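Local coordinates for microcin B17-processing protein McbC (PDB 6GRH) that is needed to process the inactive microcin B17 precursor into active peptide, acting as an FMN-binding oxidoreductase that probably oxidises azoline rings to azoles, at residues Ala236-Ser241 against Val254-Val259; Val190-Phe195 against Met247-Arg252; Phe132-Ser137 against Gln168-Ser173; Leu126-Val131 against Leu211-Ser216. All blocks are in the same frame, centred on the assembly; numbering follows the deposited sequence.

Contact 1 (Ala236-Ser241 against Val254-Val259). With FMN (flavin mononucleotide), chain O.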
# COMPACT_ATOMS: atom_id res chain seq x y z
N ALA D 236 13.28 21.31 0.70
CA ALA D 236 12.85 19.96 1.03
C ALA D 236 13.89 19.13 1.77
O ALA D 236 13.60 18.02 2.17
CB ALA D 236 12.43 19.26 -0.25
N GLY D 237 15.08 19.68 2.00
CA GLY D 237 16.19 18.92 2.58
C GLY D 237 16.20 19.01 4.10
O GLY D 237 17.11 19.58 4.69
N TYR D 238 15.15 18.48 4.74
CA TYR D 238 15.06 18.45 6.20
C TYR D 238 14.54 17.10 6.63
O TYR D 238 13.94 16.34 5.83
CB TYR D 238 14.17 19.60 6.72
CG TYR D 238 12.75 19.52 6.25
CD1 TYR D 238 11.81 18.78 6.97
CD2 TYR D 238 12.35 20.10 5.06
CE1 TYR D 238 10.50 18.66 6.51
CE2 TYR D 238 11.07 20.01 4.62
CZ TYR D 238 10.15 19.28 5.35
OH TYR D 238 8.85 19.16 4.89
N THR D 239 14.71 16.82 7.92
CA THR D 239 14.24 15.61 8.54
C THR D 239 12.86 15.88 9.12
O THR D 239 12.73 16.60 10.11
CB THR D 239 15.21 15.16 9.65
OG1 THR D 239 16.51 14.97 9.07
CG2 THR D 239 14.72 13.87 10.31
N ASP D 240 11.83 15.35 8.48
CA ASP D 240 10.45 15.71 8.79
C ASP D 240 10.08 15.48 10.26
O ASP D 240 9.48 16.34 10.89
CB ASP D 240 9.44 14.97 7.89
CG ASP D 240 9.77 15.09 6.39
OD1 ASP D 240 10.87 14.66 5.96
OD2 ASP D 240 8.91 15.63 5.64
N SER D 241 10.45 14.34 10.81
CA SER D 241 10.04 13.99 12.16
C SER D 241 10.76 14.86 13.19
O SER D 241 10.20 15.19 14.24
CB SER D 241 10.30 12.51 12.42
OG SER D 241 11.67 12.25 12.32
N VAL D 254 -0.51 16.04 12.32
CA VAL D 254 0.03 17.11 11.48
C VAL D 254 1.49 16.82 11.08
O VAL D 254 2.27 16.25 11.87
CB VAL D 254 -0.17 18.51 12.14
CG1 VAL D 254 0.45 18.59 13.53
CG2 VAL D 254 0.36 19.64 11.28
N ALA D 255 1.83 17.11 9.82
CA ALA D 255 3.16 16.81 9.27
C ALA D 255 3.65 18.02 8.46
O ALA D 255 2.87 18.62 7.76
CB ALA D 255 3.14 15.53 8.42
N PRO D 256 4.94 18.40 8.60
CA PRO D 256 5.52 19.46 7.76
C PRO D 256 5.71 19.02 6.30
O PRO D 256 6.33 18.00 6.05
CB PRO D 256 6.87 19.73 8.44
CG PRO D 256 7.24 18.43 9.06
CD PRO D 256 5.95 17.82 9.52
N LEU D 257 5.14 19.74 5.36
CA LEU D 257 5.24 19.41 3.94
C LEU D 257 6.46 20.03 3.25
O LEU D 257 7.04 19.42 2.37
CB LEU D 257 3.96 19.80 3.18
CG LEU D 257 2.71 19.02 3.50
CD1 LEU D 257 1.53 19.53 2.71
CD2 LEU D 257 2.91 17.54 3.26
N ILE D 258 6.79 21.26 3.64
CA ILE D 258 7.83 22.03 2.98
C ILE D 258 8.24 23.16 3.91
O ILE D 258 7.44 23.66 4.72
CB ILE D 258 7.35 22.51 1.58
CG1 ILE D 258 8.50 22.88 0.67
CG2 ILE D 258 6.36 23.66 1.68
CD1 ILE D 258 9.32 21.69 0.22
N VAL D 259 9.51 23.52 3.81
CA VAL D 259 10.08 24.63 4.57
C VAL D 259 10.44 25.73 3.56
O VAL D 259 10.74 25.44 2.39
CB VAL D 259 11.32 24.14 5.36
CG1 VAL D 259 12.09 25.30 5.99
CG2 VAL D 259 10.89 23.15 6.45
N1 FMN O . 16.86 24.15 -3.18
C2 FMN O . 17.83 23.61 -2.41
O2 FMN O . 18.97 24.11 -2.48
N3 FMN O . 17.61 22.57 -1.57
C4 FMN O . 16.38 22.00 -1.45
O4 FMN O . 16.18 21.04 -0.67
C4A FMN O . 15.27 22.52 -2.27
N5 FMN O . 14.02 22.00 -2.22
C5A FMN O . 13.02 22.52 -2.98
C6 FMN O . 11.74 21.96 -2.89
C7 FMN O . 10.69 22.46 -3.65
C7M FMN O . 9.32 21.83 -3.53
C8 FMN O . 10.91 23.60 -4.57
C8M FMN O . 9.78 24.15 -5.39
C9 FMN O . 12.18 24.17 -4.67
C9A FMN O . 13.26 23.67 -3.91
N10 FMN O . 14.57 24.23 -3.98
C10 FMN O . 15.59 23.66 -3.17
C1' FMN O . 14.90 25.36 -4.85
C2' FMN O . 15.16 24.87 -6.25
O2' FMN O . 16.41 24.15 -6.28
C3' FMN O . 15.14 26.06 -7.22
O3' FMN O . 13.82 26.61 -7.29
C4' FMN O . 15.60 25.69 -8.63
O4' FMN O . 16.96 25.25 -8.59
C5' FMN O . 15.52 26.85 -9.63
O5' FMN O . 16.31 27.93 -9.14
P FMN O . 15.66 29.38 -8.88
O1P FMN O . 14.59 29.19 -7.84
O2P FMN O . 16.83 30.19 -8.37
O3P FMN O . 15.18 29.75 -10.25
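The Y238 ring, from the loop before helix 240-246, packs on strand 254-263 of the nitroreductase fold, next to one of its flavin sites. This ring marks the tight part of the contact. One methyl of V259, CG2, sits over a ring face, 3.6 Å above the plane and shifted toward the rim. This is a CH-pi contact, 22° off the ring normal. CG of Y238 lies between its backbone N and carbonyl carbon (chi1 63°), which drops the ring onto the strand. The phenol OH ends where L257 and I258 both face Y191 of the neighbouring strand, a classic beta bulge. There it gives a weak hydrogen bond to P256 O, 3.0 Å away. P256 CG approaches Y238 CE1 at an oblique slant, 4.1 Å away.

The D240 end is looser toward P256. D240 OD2 comes only to 3.5 Å from P256 O and makes no bond with it. Its carboxylate forms salt bridges with R205 and R208 of the second subunit, and OD1 also bonds F32 N. This buried charge ties the two copies together. Beyond it, S241 is partly exposed.

At the other end A236 meets the cofactor. Its single N-H is shared between two acceptors, N5 and O4 of the flavin, with A236 N 3.1 Å from N5. The terminal methyl of I258 completes this side, with CD1 3.8 Å from the flavin methyl C7M.

Contact 2 (Val190-Phe195 against Met247-Arg252)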
# COMPACT_ATOMS: atom_id res chain seq x y z
N VAL D 190 7.14 27.20 7.77
CA VAL D 190 6.93 25.76 7.66
C VAL D 190 5.44 25.51 7.39
O VAL D 190 4.58 25.92 8.16
CB VAL D 190 7.38 25.02 8.92
CG1 VAL D 190 7.27 23.52 8.73
CG2 VAL D 190 8.81 25.37 9.29
N TYR D 191 5.14 24.86 6.26
CA TYR D 191 3.78 24.61 5.84
C TYR D 191 3.43 23.18 6.21
O TYR D 191 4.13 22.26 5.80
CB TYR D 191 3.63 24.81 4.32
CG TYR D 191 4.00 26.17 3.85
CD1 TYR D 191 3.01 27.14 3.65
CD2 TYR D 191 5.35 26.52 3.61
CE1 TYR D 191 3.36 28.43 3.24
CE2 TYR D 191 5.71 27.79 3.17
CZ TYR D 191 4.71 28.75 2.99
OH TYR D 191 5.02 29.99 2.54
N CYS D 192 2.35 23.00 6.97
CA CYS D 192 1.99 21.71 7.55
C CYS D 192 0.57 21.29 7.18
O CYS D 192 -0.34 22.10 7.23
CB CYS D 192 2.09 21.77 9.06
SG CYS D 192 3.77 22.14 9.63
N ILE D 193 0.42 20.02 6.87
CA ILE D 193 -0.87 19.42 6.57
C ILE D 193 -1.48 18.83 7.84
O ILE D 193 -0.83 18.07 8.56
CB ILE D 193 -0.77 18.32 5.49
CG1 ILE D 193 -2.17 17.83 5.10
CG2 ILE D 193 0.11 17.15 5.91
CD1 ILE D 193 -2.14 16.86 3.95
N ILE D 194 -2.74 19.16 8.10
CA ILE D 194 -3.52 18.45 9.12
C ILE D 194 -4.25 17.32 8.39
O ILE D 194 -5.19 17.58 7.64
CB ILE D 194 -4.53 19.39 9.81
CG1 ILE D 194 -3.77 20.54 10.47
CG2 ILE D 194 -5.37 18.61 10.83
CD1 ILE D 194 -4.68 21.53 11.13
N PHE D 195 -3.85 16.08 8.63
CA PHE D 195 -4.32 14.96 7.79
C PHE D 195 -5.83 14.86 7.74
O PHE D 195 -6.42 14.78 6.67
CB PHE D 195 -3.74 13.63 8.21
CG PHE D 195 -2.26 13.51 7.98
CD1 PHE D 195 -1.76 13.36 6.70
CD2 PHE D 195 -1.37 13.56 9.04
CE1 PHE D 195 -0.39 13.24 6.48
CE2 PHE D 195 0.01 13.44 8.83
CZ PHE D 195 0.49 13.28 7.53
N MET D 247 9.29 21.62 16.79
CA MET D 247 8.12 22.51 16.83
C MET D 247 6.98 22.06 17.78
O MET D 247 5.96 22.74 17.88
CB MET D 247 7.58 22.68 15.42
CG MET D 247 8.56 23.41 14.49
SD MET D 247 8.00 23.42 12.77
CE MET D 247 6.62 24.52 12.89
N ASN D 248 7.17 20.93 18.46
CA ASN D 248 6.18 20.30 19.31
C ASN D 248 4.87 19.95 18.57
O ASN D 248 3.79 19.97 19.16
CB ASN D 248 5.91 21.16 20.57
CG ASN D 248 7.08 21.12 21.53
OD1 ASN D 248 7.65 20.06 21.79
ND2 ASN D 248 7.45 22.27 22.05
N LEU D 249 4.98 19.59 17.30
CA LEU D 249 3.82 19.12 16.55
C LEU D 249 3.57 17.64 16.86
O LEU D 249 4.53 16.87 17.01
CB LEU D 249 4.03 19.29 15.06
CG LEU D 249 4.28 20.69 14.48
CD1 LEU D 249 4.42 20.58 12.97
CD2 LEU D 249 3.17 21.62 14.83
N ASP D 250 2.31 17.24 16.87
CA ASP D 250 1.92 15.84 17.01
C ASP D 250 1.79 15.20 15.62
O ASP D 250 0.81 15.45 14.89
CB ASP D 250 0.62 15.73 17.78
CG ASP D 250 0.29 14.27 18.23
OD1 ASP D 250 0.66 13.26 17.57
OD2 ASP D 250 -0.38 14.14 19.28
N GLN D 251 2.77 14.36 15.29
CA GLN D 251 2.87 13.72 13.98
C GLN D 251 1.74 12.78 13.63
O GLN D 251 1.59 12.46 12.46
CB GLN D 251 4.19 12.97 13.84
CG GLN D 251 5.37 13.91 13.63
CD GLN D 251 6.67 13.16 13.71
OE1 GLN D 251 7.04 12.52 12.75
NE2 GLN D 251 7.32 13.15 14.89
N ARG D 252 0.95 12.34 14.61
CA ARG D 252 -0.31 11.62 14.32
C ARG D 252 -1.37 12.50 13.66
O ARG D 252 -2.25 11.98 12.96
CB ARG D 252 -0.89 10.99 15.58
CG ARG D 252 -0.02 9.90 16.19
CD ARG D 252 -0.45 9.55 17.61
NE ARG D 252 -0.34 10.68 18.53
CZ ARG D 252 -0.60 10.64 19.83
NH1 ARG D 252 -0.99 9.51 20.42
NH2 ARG D 252 -0.47 11.73 20.57
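V190 and M247 point at each other tip to tip. The methionine chain is extended about chi2 and bends at chi3 (70°). This bend brings CE to 4.1 Å from V190 CB. The sulfur SD of M247 faces both valine methyls, CG1 and CG2, at equal range.

Two residues on, C192 and L249 repeat the pairing with a single point of touch. The thiol SG of C192 meets the L249 methyl CD1 at 3.7 Å. F195 closes the row differently. The edge of its ring, at CE2, faces Q251 O near the ring plane, 4.1 Å away. I193 CG2 lies over one face of the ring; the F195 and H27 rings also pack edge-to-face.

No hydrogen bond crosses between the segments. The loop holds its own shape instead. R252 grips D250 side-on, with NE to OD1 at 2.9 Å and NH2 to OD2 at 2.7 Å. The first of these bonds is nearly straight (174°) and lies in the guanidinium plane. OD1 of D250 also takes the backbone N of R252, which makes an Asx turn. NH2 of R252 has a second partner, E294 of the McbB chain.

The loop leaves helix 240-246 through a Schellman motif at N248. Segment 247-252 runs 14° from the direction of 190-195, and its M247 and L249 side chains give an apolar cover on the central sheet of the nitroreductase fold.

Contact 3 (Phe132-Ser137 against Gln168-Ser173); sequences FLCRLS and QSLYRS
L136 carries CG opposite its carbonyl carbon (chi1 -59°), and this turns its methyl CD2 toward L170 and Y171. C134 has a similar first torsion (chi1 -69°), which sets SG beside the L170 side chain. Together they seat helix 167-175 against the end of strand 129-135 in the antiparallel sheet of the nitroreductase fold.

L170 makes most of the helix's contacts. Its two methyls divide the work. CD2 meets C134 SG at 3.8 Å. CD1 lies against the strand itself, 3.6 Å from R135 O and 4.0 Å from C134 CB. The leucines L136 and L170 cross at about a right angle, with L136 CD2 placed 3.8 Å from L170 CB. The same methyl also rests on the helix backbone, 3.8 Å from Y171 N.

No hydrogen bond crosses the segments themselves, where the side-chain contacts are apolar. Just before 168-173, T167 OG1 of the same helix bonds R135 O, next to the L170 methyl. The R135 guanidinium bonds N148, T140 O and E138. The hydroxyl of Y171 reaches G183 O.

The helix also packs on helix 240-246, where S173 touches Y242, V243 and T246. The hydroxyl of S173 folds back onto its own helix: OG gives a hydrogen bond to L170 O, 3.0 Å away, with the donor OG tilted 31° from the carbonyl plane.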
# COMPACT_ATOMS: atom_id res chain seq x y z
N PHE D 132 3.50 27.86 9.98
CA PHE D 132 4.24 28.11 11.19
C PHE D 132 5.46 28.99 10.86
O PHE D 132 6.04 28.87 9.79
CB PHE D 132 4.67 26.80 11.82
CG PHE D 132 3.54 26.02 12.45
CD1 PHE D 132 2.76 25.18 11.69
CD2 PHE D 132 3.28 26.12 13.82
CE1 PHE D 132 1.72 24.43 12.27
CE2 PHE D 132 2.25 25.39 14.41
CZ PHE D 132 1.45 24.56 13.63
N LEU D 133 5.79 29.88 11.79
CA LEU D 133 6.87 30.83 11.63
C LEU D 133 7.97 30.39 12.59
O LEU D 133 7.71 30.22 13.78
CB LEU D 133 6.40 32.22 11.99
CG LEU D 133 7.47 33.31 12.21
CD1 LEU D 133 8.26 33.55 10.94
CD2 LEU D 133 6.76 34.57 12.67
N CYS D 134 9.18 30.20 12.06
CA CYS D 134 10.34 29.79 12.86
C CYS D 134 11.40 30.88 12.84
O CYS D 134 11.89 31.24 11.77
CB CYS D 134 10.91 28.47 12.33
SG CYS D 134 9.82 27.05 12.59
N ARG D 135 11.75 31.40 14.02
CA ARG D 135 12.76 32.45 14.16
C ARG D 135 14.13 31.77 14.28
O ARG D 135 14.32 30.94 15.15
CB ARG D 135 12.47 33.31 15.39
CG ARG D 135 13.53 34.34 15.71
CD ARG D 135 13.02 35.32 16.76
NE ARG D 135 14.06 36.24 17.18
CZ ARG D 135 14.99 35.98 18.12
NH1 ARG D 135 15.03 34.81 18.76
NH2 ARG D 135 15.88 36.92 18.41
N LEU D 136 15.07 32.12 13.40
CA LEU D 136 16.32 31.36 13.21
C LEU D 136 17.61 32.09 13.50
O LEU D 136 18.68 31.47 13.44
CB LEU D 136 16.41 30.84 11.78
CG LEU D 136 15.29 29.92 11.31
CD1 LEU D 136 15.55 29.51 9.88
CD2 LEU D 136 15.21 28.72 12.22
N SER D 137 17.53 33.39 13.75
CA SER D 137 18.72 34.19 14.07
C SER D 137 18.39 35.10 15.24
O SER D 137 17.28 35.64 15.32
CB SER D 137 19.09 35.05 12.87
OG SER D 137 19.99 36.09 13.23
N GLN D 168 19.11 27.89 17.59
CA GLN D 168 20.06 26.87 17.06
C GLN D 168 19.43 25.48 16.82
O GLN D 168 19.71 24.85 15.80
CB GLN D 168 21.27 26.73 17.97
CG GLN D 168 22.10 28.01 18.08
CD GLN D 168 21.69 28.96 19.22
OE1 GLN D 168 20.67 28.76 19.91
NE2 GLN D 168 22.49 30.01 19.42
N SER D 169 18.59 25.02 17.74
CA SER D 169 17.86 23.75 17.56
C SER D 169 16.93 23.78 16.36
O SER D 169 16.84 22.81 15.61
CB SER D 169 17.01 23.40 18.79
OG SER D 169 17.81 23.29 19.94
N LEU D 170 16.20 24.88 16.21
CA LEU D 170 15.30 25.04 15.08
C LEU D 170 16.04 25.04 13.78
O LEU D 170 15.60 24.42 12.84
CB LEU D 170 14.51 26.35 15.13
CG LEU D 170 13.19 26.37 15.84
CD1 LEU D 170 12.69 27.81 15.89
CD2 LEU D 170 12.19 25.45 15.15
N TYR D 171 17.12 25.82 13.73
CA TYR D 171 17.97 25.90 12.54
C TYR D 171 18.52 24.52 12.16
O TYR D 171 18.46 24.12 11.00
CB TYR D 171 19.13 26.87 12.76
CG TYR D 171 20.09 26.90 11.60
CD1 TYR D 171 21.27 26.15 11.62
CD2 TYR D 171 19.81 27.64 10.46
CE1 TYR D 171 22.14 26.15 10.55
CE2 TYR D 171 20.70 27.66 9.39
CZ TYR D 171 21.86 26.92 9.44
OH TYR D 171 22.70 26.92 8.36
N ARG D 172 19.05 23.80 13.15
CA ARG D 172 19.59 22.46 12.91
C ARG D 172 18.52 21.56 12.28
O ARG D 172 18.76 20.93 11.24
CB ARG D 172 20.14 21.87 14.22
CG ARG D 172 20.72 20.48 14.08
CD ARG D 172 21.30 19.97 15.38
NE ARG D 172 21.22 18.50 15.40
CZ ARG D 172 22.12 17.67 14.86
NH1 ARG D 172 23.23 18.12 14.26
NH2 ARG D 172 21.90 16.35 14.94
N SER D 173 17.33 21.53 12.88
CA SER D 173 16.25 20.67 12.37
C SER D 173 15.78 21.03 10.95
O SER D 173 15.54 20.14 10.10
CB SER D 173 15.07 20.62 13.36
OG SER D 173 14.23 21.77 13.26

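Contact 4 (Leu126-Val131 against Leu211-Ser216)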
# COMPACT_ATOMS: atom_id res chain seq x y z
N LEU D 126 -11.80 24.61 2.74
CA LEU D 126 -11.42 23.92 3.98
C LEU D 126 -10.06 24.37 4.54
O LEU D 126 -9.84 24.27 5.76
CB LEU D 126 -11.44 22.41 3.76
CG LEU D 126 -12.83 21.89 3.39
CD1 LEU D 126 -12.72 20.42 3.01
CD2 LEU D 126 -13.83 22.09 4.52
N TYR D 127 -9.17 24.84 3.69
CA TYR D 127 -7.85 25.36 4.13
C TYR D 127 -7.13 24.46 5.15
O TYR D 127 -6.88 24.87 6.30
CB TYR D 127 -8.01 26.80 4.65
CG TYR D 127 -8.41 27.71 3.53
CD1 TYR D 127 -7.45 28.20 2.66
CD2 TYR D 127 -9.76 28.00 3.28
CE1 TYR D 127 -7.80 29.01 1.58
CE2 TYR D 127 -10.12 28.83 2.22
CZ TYR D 127 -9.14 29.33 1.37
OH TYR D 127 -9.47 30.11 0.29
N PRO D 128 -6.74 23.25 4.72
CA PRO D 128 -6.14 22.30 5.66
C PRO D 128 -4.67 22.49 5.98
O PRO D 128 -4.11 21.69 6.73
CB PRO D 128 -6.31 20.94 4.92
CG PRO D 128 -6.21 21.32 3.48
CD PRO D 128 -6.99 22.62 3.40
N ILE D 129 -4.03 23.50 5.40
CA ILE D 129 -2.61 23.71 5.54
C ILE D 129 -2.41 24.82 6.54
O ILE D 129 -3.01 25.88 6.42
CB ILE D 129 -1.94 24.08 4.19
CG1 ILE D 129 -2.20 23.00 3.17
CG2 ILE D 129 -0.45 24.37 4.35
CD1 ILE D 129 -1.77 21.61 3.60
N GLU D 130 -1.54 24.58 7.52
CA GLU D 130 -1.20 25.56 8.54
C GLU D 130 0.20 26.11 8.28
O GLU D 130 1.09 25.39 7.83
CB GLU D 130 -1.24 24.90 9.91
CG GLU D 130 -2.61 24.30 10.23
CD GLU D 130 -3.75 25.31 10.22
OE1 GLU D 130 -3.59 26.43 10.74
OE2 GLU D 130 -4.85 24.98 9.71
N VAL D 131 0.37 27.40 8.55
CA VAL D 131 1.68 28.05 8.42
C VAL D 131 2.28 28.32 9.80
O VAL D 131 1.65 28.96 10.65
CB VAL D 131 1.60 29.43 7.71
CG1 VAL D 131 3.01 29.99 7.46
CG2 VAL D 131 0.83 29.32 6.42
N LEU D 211 -1.79 19.20 -0.83
CA LEU D 211 -0.42 19.39 -1.33
C LEU D 211 -0.35 20.51 -2.37
O LEU D 211 0.52 21.34 -2.30
CB LEU D 211 0.17 18.08 -1.87
CG LEU D 211 0.91 17.24 -0.82
CD1 LEU D 211 0.11 16.94 0.43
CD2 LEU D 211 1.36 15.92 -1.42
N MET D 212 -1.32 20.56 -3.28
CA MET D 212 -1.41 21.65 -4.22
C MET D 212 -1.62 22.99 -3.53
O MET D 212 -0.96 23.98 -3.86
CB MET D 212 -2.47 21.37 -5.30
CG MET D 212 -2.04 20.22 -6.20
SD MET D 212 -3.18 19.87 -7.54
CE MET D 212 -4.67 19.43 -6.68
N GLU D 213 -2.47 23.02 -2.52
CA GLU D 213 -2.70 24.22 -1.77
C GLU D 213 -1.44 24.77 -1.13
O GLU D 213 -1.22 25.96 -1.14
CB GLU D 213 -3.77 23.98 -0.72
CG GLU D 213 -4.05 25.16 0.18
CD GLU D 213 -5.20 24.86 1.12
OE1 GLU D 213 -6.20 24.24 0.65
OE2 GLU D 213 -5.08 25.26 2.32
N THR D 214 -0.61 23.90 -0.61
CA THR D 214 0.68 24.28 -0.04
C THR D 214 1.56 25.06 -1.03
O THR D 214 2.16 26.06 -0.67
CB THR D 214 1.40 23.03 0.47
OG1 THR D 214 0.53 22.37 1.40
CG2 THR D 214 2.70 23.38 1.14
N GLY D 215 1.57 24.59 -2.28
CA GLY D 215 2.29 25.25 -3.34
C GLY D 215 1.71 26.61 -3.68
O GLY D 215 2.48 27.55 -3.93
N SER D 216 0.37 26.74 -3.67
CA SER D 216 -0.22 28.06 -3.87
C SER D 216 0.19 29.02 -2.75
O SER D 216 0.36 30.26 -2.97
CB SER D 216 -1.76 28.00 -4.01
OG SER D 216 -2.38 27.69 -2.78
O HOH W 1 -4.57 26.87 4.24
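E213 reaches from helix 204-227 to the turn at Y127 and P128 that leads into strand 129-135. The helix lies on the sheet of the nitroreductase fold, and L211 meets its twin in the second subunit.

The direct contacts are close approaches between carbon and oxygen. The E213 chain is extended from its backbone (chi1 177°) and lays its carboxylate along the turn. P128 CD is 3.3 Å from E213 OE1, and Y127 CA is 3.3 Å from E213 OE2. The carboxylate and the Y127 ring are inclined at 58°. I129 crosses T214 at about a right angle, with its CD1 3.3 Å from T214 OG1. That hydroxyl is hydrogen-bonded to A210 O within its own helix.

Hydrogen bonds to the carboxylate come from other groups. OE1 of E213 is bonded to S122 OG, which also pairs with Y127 N. S122 lines an FMN pocket. E213 is thus placed as a second-shell residue, consistent with positioning S122. The two segments are bridged by one water. It lies at the edge of the Y127 ring and donates to I129 O at 2.9 Å and to E213 OE2 at 2.6 Å.

All four contacts are buried and lie on one antiparallel sheet. Strand 187-194 in contact 2 is hydrogen-bonded to strand 254-263 of contact 1 and to strand 129-135. Contacts 3 and 4 use successive parts of that last strand, with centres about 21 Å apart. Contacts 2 and 3 are apolar between their segments, and F132 packs on M247 and L249 to join them. Contacts 1 and 4 are more polar and lie nearest the flavin sites and the second subunit. L257 packs on T214 and L211, so the helix in contact 4 also covers the strand of contact 1. Contact 2 has many partners on the McbB and McbD chains.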